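Local coordinates for protein ectonucleotide pyrophosphatase/phosphodiesterase family member 5 (Mus musculus, PDB 5VEN) that probably hydrolyses phosphodiester bonds as a two-zinc ectoenzyme of the nucleotide pyrophosphatase/phosphodiesterase family, with its action on nucleotides restricted, at residues 53-58 and 76-81; 251-256 and 322-327. One frame throughout, in Å; residues are numbered along the deposited sequence.

In the fold
From the N terminus, strand 45-51 of the central mixed sheet runs out into the loop 53-58, where contact 1 begins. The chain passes through helices 58-67 and 71-74 and comes back at 76-81, closing a loop of 17 residues. Contact 2 opens much later, at 251-256, and closes at 322-327 after 65 residues that hold most of a small four-stranded antiparallel sheet. The two loops follow in series and neither encloses the other. In space they touch: T56 is hydrogen-bonded to both H325 and Y327. Each contact supplies one zinc ligand, and a shared water lies on both metals, so together they join the central sheet, the smaller sheet and the two-zinc site.

Contact 1 of 2, residues 53-58 and 76-81; sequences VFITKT and IVANDM. With ZN (zinc ion), chain L.
I55 and A78 mark the closest backbone approach, CA to CA 6.7 Å, and the touching parts 55-58 and 77-79 run 44° apart. This is one of the metal-bearing loops of an alkaline phosphatase-type fold: T58 starts helix 58-67, K57 is its N-cap, and an inverse gamma turn centred on T56 leads into it. I55 follows a cis peptide bond and reaches across with its longer branch. CG1 is wedged between the backbone N and the carbonyl carbon (chi1 68°), and the chain then runs out straight, leaving CG1 3.5 Å from V77 O and CD1 3.7 Å from A78 CB. The hydrogen bond to V77 O comes from Y293 OH; the isoleucine only packs against this oxygen. N79 works at the helix start. Its OD1 accepts from Y59 N, while ND2 lies 3.7 Å from K57 CB, where the two side chains cross at about a right angle. Bent at its second torsion, the lysine chain then carries NZ away to S253 O. The amide and the helix are also bridged by one water, which accepts from N79 ND2 at 2.8 Å and from T58 N at 3.1 Å, so both ends of the N79 amide are engaged and its rotation should be fixed. Beyond that bridge T58 turns to the metal: its OG1 binds zinc at 1.9 Å, alongside D22, D224 and H225.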
loop_
_atom_site.group_PDB
_atom_site.type_symbol
_atom_site.label_atom_id
_atom_site.label_comp_id
_atom_site.label_asym_id
_atom_site.label_seq_id
_atom_site.Cartn_x
_atom_site.Cartn_y
_atom_site.Cartn_z
ATOM N N VAL A 53 5.275 4.495 3.534
ATOM C CA VAL A 53 5.256 4.665 4.975
ATOM C C VAL A 53 5.684 3.375 5.637
ATOM O O VAL A 53 5.515 2.258 5.114
ATOM C CB VAL A 53 3.891 5.136 5.551
ATOM C CG1 VAL A 53 3.488 6.467 4.911
ATOM C CG2 VAL A 53 2.839 4.110 5.376
ATOM N N PHE A 54 6.289 3.559 6.791
ATOM C CA PHE A 54 6.666 2.469 7.666
ATOM C C PHE A 54 5.466 2.041 8.507
ATOM O O PHE A 54 4.715 2.917 8.982
ATOM C CB PHE A 54 7.817 2.937 8.552
ATOM C CG PHE A 54 8.439 1.865 9.399
ATOM C CD1 PHE A 54 9.396 1.014 8.867
ATOM C CD2 PHE A 54 8.114 1.740 10.727
ATOM C CE1 PHE A 54 9.996 0.049 9.639
ATOM C CE2 PHE A 54 8.731 0.775 11.525
ATOM C CZ PHE A 54 9.690 -0.064 10.976
ATOM N N ILE A 55 5.229 0.746 8.718
ATOM C CA ILE A 55 5.965 -0.361 8.103
ATOM C C ILE A 55 5.523 -0.554 6.645
ATOM O O ILE A 55 4.363 -0.310 6.287
ATOM C CB ILE A 55 5.799 -1.680 8.894
ATOM C CG1 ILE A 55 4.373 -2.221 8.821
ATOM C CG2 ILE A 55 6.358 -1.531 10.351
ATOM C CD1 ILE A 55 4.164 -3.539 9.582
ATOM N N THR A 56 6.441 -1.058 5.808
ATOM C CA THR A 56 6.214 -1.054 4.356
ATOM C C THR A 56 5.456 -2.328 3.961
ATOM O O THR A 56 5.912 -3.180 3.159
ATOM C CB THR A 56 7.551 -0.894 3.615
ATOM O OG1 THR A 56 8.462 -1.898 4.082
ATOM C CG2 THR A 56 8.095 0.509 3.832
ATOM N N LYS A 57 4.255 -2.460 4.548
ATOM C CA LYS A 57 3.313 -3.555 4.332
ATOM C C LYS A 57 2.035 -3.033 3.673
ATOM O O LYS A 57 1.814 -1.821 3.552
ATOM C CB LYS A 57 2.936 -4.277 5.639
ATOM C CG LYS A 57 4.065 -4.986 6.387
ATOM C CD LYS A 57 4.489 -6.269 5.783
ATOM C CE LYS A 57 5.408 -6.997 6.740
ATOM N NZ LYS A 57 5.634 -8.319 6.238
ATOM N N THR A 58 1.191 -3.987 3.261
ATOM C CA THR A 58 0.077 -3.709 2.351
ATOM C C THR A 58 -1.001 -2.839 3.005
ATOM O O THR A 58 -1.410 -1.826 2.432
ATOM C CB THR A 58 -0.519 -5.021 1.850
ATOM O OG1 THR A 58 0.462 -5.713 1.032
ATOM C CG2 THR A 58 -1.741 -4.806 0.987
ATOM N N ILE A 76 -3.812 1.957 11.061
ATOM C CA ILE A 76 -3.543 0.668 10.432
ATOM C C ILE A 76 -2.026 0.543 10.429
ATOM O O ILE A 76 -1.329 0.880 9.457
ATOM C CB ILE A 76 -4.160 0.555 9.043
ATOM C CG1 ILE A 76 -5.683 0.707 9.089
ATOM C CG2 ILE A 76 -3.770 -0.803 8.441
ATOM C CD1 ILE A 76 -6.373 -0.345 9.841
ATOM N N VAL A 77 -1.487 0.136 11.589
ATOM C CA VAL A 77 -0.032 0.168 11.769
ATOM C C VAL A 77 0.648 -1.092 11.215
ATOM O O VAL A 77 1.865 -1.075 11.010
ATOM C CB VAL A 77 0.396 0.368 13.233
ATOM C CG1 VAL A 77 -0.260 1.660 13.782
ATOM C CG2 VAL A 77 0.063 -0.817 14.104
ATOM N N ALA A 78 -0.098 -2.167 10.985
ATOM C CA ALA A 78 0.450 -3.421 10.467
ATOM C C ALA A 78 -0.691 -4.230 9.891
ATOM O O ALA A 78 -1.868 -3.890 10.070
ATOM C CB ALA A 78 1.151 -4.227 11.561
ATOM N N ASN A 79 -0.329 -5.344 9.225
ATOM C CA ASN A 79 -1.319 -6.302 8.754
ATOM C C ASN A 79 -1.827 -7.182 9.883
ATOM O O ASN A 79 -2.878 -7.805 9.739
ATOM C CB ASN A 79 -0.739 -7.229 7.674
ATOM C CG ASN A 79 -0.340 -6.518 6.422
ATOM O OD1 ASN A 79 -0.837 -5.437 6.077
ATOM N ND2 ASN A 79 0.558 -7.159 5.684
ATOM N N ASP A 80 -1.058 -7.283 10.971
ATOM C CA ASP A 80 -1.425 -8.028 12.165
ATOM C C ASP A 80 -1.212 -7.109 13.350
ATOM O O ASP A 80 -0.098 -6.600 13.549
ATOM C CB ASP A 80 -0.590 -9.302 12.319
ATOM C CG ASP A 80 -0.941 -10.335 11.283
ATOM O OD1 ASP A 80 -0.368 -10.282 10.182
ATOM O OD2 ASP A 80 -1.809 -11.179 11.547
ATOM N N MET A 81 -2.285 -6.894 14.117
ATOM C CA MET A 81 -2.277 -5.903 15.181
ATOM C C MET A 81 -3.055 -6.431 16.367
ATOM O O MET A 81 -3.941 -7.287 16.243
ATOM C CB MET A 81 -2.950 -4.591 14.784
ATOM C CG MET A 81 -2.364 -3.895 13.611
ATOM S SD MET A 81 -3.214 -2.360 13.275
ATOM C CE MET A 81 -4.564 -2.915 12.250
HETATM ZN ZN ZN L . 1.391 -5.197 -0.571
HETATM O O HOH W 1 1.738 -7.082 3.133
HETATM O O HOH W 2 1.775 -7.637 0.113
#

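Contact 2 of 2, residues 251-256 and 322-327; sequences DHSPVA and LGNHGY. With ZN (zinc ion), chain K.
Y327 turns its ring onto P254 because CG stands anti to the carbonyl carbon (chi1 -57°), while N324, with CG anti to the backbone N (chi1 -154°), extends its amide toward S253. P254, which follows a cis peptide bond, puts CG over the centre of the tyrosine ring, 3.7 Å from the centroid and 10° off its normal, a well-centred CH-pi contact. P254 CB packs tightly against Y327 CE1 at 3.2 Å. At the neighbouring ring atom, P254 CD lies 3.2 Å from H325 O. G326 has no room for a side chain: a beta carbon would run into P254 CD and into the preceding carbonyl. V255 CG2 rests 3.5 Å from G326 O.

The polar part is carried by water. N324 ND2 donates to two waters: one, at 2.9 Å, also bonds S253 OG and donates to Y327 OH, and the other donates to S253 O. The opposite end of the amide, OD1, takes H325 N at 2.9 Å, from above the carbonyl plane. S253 OG and Y327 OH have further partners in I312 N and W310 O. With an alanine in place of this tyrosine, the P254 ring would probably lose its aromatic cover, and W310 O and the bridging water would lose their hydroxyl partner.

H325 NE2 binds zinc at 2.0 Å together with D177 and H181, one half of a two-metal site consistent with the alkaline phosphatase clan; its ND1 is hydrogen-bonded to T56 O, and its ring stacks with H225. Strand 323-324 pairs with 228-229, S253 and N324 lie against Y311 of strand 311-313, and P254 leads into strand 255-260, bonding through its backbone to A306 of the adjacent strand 302-306.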
loop_
_atom_site.group_PDB
_atom_site.type_symbol
_atom_site.label_atom_id
_atom_site.label_comp_id
_atom_site.label_asym_id
_atom_site.label_seq_id
_atom_site.Cartn_x
_atom_site.Cartn_y
_atom_site.Cartn_z
ATOM N N ASP A 251 3.216 -9.555 15.550
ATOM C CA ASP A 251 3.530 -9.511 14.124
ATOM C C ASP A 251 4.960 -10.028 14.016
ATOM O O ASP A 251 5.771 -9.766 14.903
ATOM C CB ASP A 251 3.385 -8.085 13.572
ATOM C CG ASP A 251 3.379 -8.026 12.040
ATOM O OD1 ASP A 251 3.156 -9.070 11.378
ATOM O OD2 ASP A 251 3.591 -6.912 11.506
ATOM N N HIS A 252 5.276 -10.776 12.966
ATOM C CA HIS A 252 6.517 -11.554 13.009
ATOM C C HIS A 252 7.737 -10.951 12.320
ATOM O O HIS A 252 8.756 -10.707 12.987
ATOM C CB HIS A 252 6.270 -12.944 12.431
ATOM C CG HIS A 252 5.511 -13.861 13.347
ATOM N ND1 HIS A 252 5.954 -15.133 13.663
ATOM C CD2 HIS A 252 4.319 -13.711 13.976
ATOM C CE1 HIS A 252 5.070 -15.722 14.449
ATOM N NE2 HIS A 252 4.067 -14.881 14.655
ATOM N N SER A 253 7.698 -10.781 11.002
ATOM C CA SER A 253 8.900 -10.372 10.251
ATOM C C SER A 253 8.527 -9.474 9.109
ATOM O O SER A 253 7.487 -9.692 8.457
ATOM C CB SER A 253 9.669 -11.580 9.706
ATOM O OG SER A 253 10.906 -11.206 9.121
ATOM N N PRO A 254 9.390 -8.483 8.811
ATOM C CA PRO A 254 10.685 -8.141 9.412
ATOM C C PRO A 254 10.590 -7.119 10.552
ATOM O O PRO A 254 11.603 -6.628 10.998
ATOM C CB PRO A 254 11.450 -7.547 8.230
ATOM C CG PRO A 254 10.371 -6.818 7.492
ATOM C CD PRO A 254 9.132 -7.653 7.621
ATOM N N VAL A 255 9.369 -6.778 10.977
ATOM C CA VAL A 255 9.168 -5.892 12.125
ATOM C C VAL A 255 8.422 -6.706 13.172
ATOM O O VAL A 255 7.197 -6.880 13.105
ATOM C CB VAL A 255 8.432 -4.605 11.755
ATOM C CG1 VAL A 255 8.246 -3.667 12.982
ATOM C CG2 VAL A 255 9.223 -3.898 10.659
ATOM N N ALA A 256 9.167 -7.208 14.148
ATOM C CA ALA A 256 8.593 -8.056 15.174
ATOM C C ALA A 256 7.981 -7.146 16.234
ATOM O O ALA A 256 8.689 -6.335 16.837
ATOM C CB ALA A 256 9.650 -8.973 15.776
ATOM N N LEU A 322 11.397 -16.197 0.013
ATOM C CA LEU A 322 12.560 -15.664 -0.687
ATOM C C LEU A 322 12.462 -14.168 -0.962
ATOM O O LEU A 322 13.501 -13.523 -1.174
ATOM C CB LEU A 322 12.788 -16.428 -1.995
ATOM C CG LEU A 322 13.433 -17.821 -1.834
ATOM C CD1 LEU A 322 13.338 -18.650 -3.111
ATOM C CD2 LEU A 322 14.896 -17.703 -1.356
ATOM N N GLY A 323 11.259 -13.611 -0.993
ATOM C CA GLY A 323 11.073 -12.162 -1.072
ATOM C C GLY A 323 10.264 -11.690 0.125
ATOM O O GLY A 323 9.349 -12.392 0.577
ATOM N N ASN A 324 10.610 -10.513 0.650
ATOM C CA ASN A 324 9.740 -9.899 1.638
ATOM C C ASN A 324 9.942 -8.391 1.642
ATOM O O ASN A 324 10.808 -7.823 0.939
ATOM C CB ASN A 324 9.936 -10.509 3.038
ATOM C CG ASN A 324 8.670 -10.380 3.919
ATOM O OD1 ASN A 324 7.576 -10.002 3.461
ATOM N ND2 ASN A 324 8.847 -10.614 5.214
ATOM N N HIS A 325 9.037 -7.734 2.384
ATOM C CA HIS A 325 9.019 -6.289 2.519
ATOM C C HIS A 325 8.483 -5.982 3.917
ATOM O O HIS A 325 8.125 -6.885 4.677
ATOM C CB HIS A 325 8.154 -5.663 1.420
ATOM C CG HIS A 325 6.796 -6.266 1.364
ATOM N ND1 HIS A 325 5.727 -5.757 2.071
ATOM C CD2 HIS A 325 6.336 -7.384 0.735
ATOM C CE1 HIS A 325 4.659 -6.509 1.854
ATOM N NE2 HIS A 325 5.008 -7.524 1.072
ATOM N N GLY A 326 8.401 -4.713 4.241
ATOM C CA GLY A 326 8.096 -4.274 5.606
ATOM C C GLY A 326 9.227 -3.511 6.275
ATOM O O GLY A 326 9.004 -2.843 7.302
ATOM N N TYR A 327 10.427 -3.561 5.682
ATOM C CA TYR A 327 11.641 -2.923 6.153
ATOM C C TYR A 327 11.495 -1.397 6.158
ATOM O O TYR A 327 10.547 -0.814 5.613
ATOM C CB TYR A 327 12.808 -3.341 5.257
ATOM C CG TYR A 327 12.992 -4.841 5.207
ATOM C CD1 TYR A 327 13.667 -5.523 6.217
ATOM C CD2 TYR A 327 12.458 -5.580 4.162
ATOM C CE1 TYR A 327 13.834 -6.918 6.180
ATOM C CE2 TYR A 327 12.609 -6.989 4.117
ATOM C CZ TYR A 327 13.288 -7.642 5.138
ATOM O OH TYR A 327 13.446 -9.019 5.119
HETATM ZN ZN ZN K . 3.773 -8.905 0.196
HETATM O O HOH W 3 11.452 -10.939 6.327
HETATM O O HOH W 4 6.128 -11.270 6.521
HETATM O O HOH W 5 2.123 -9.020 1.304
HETATM O O HOH W 2 1.775 -7.637 0.113
#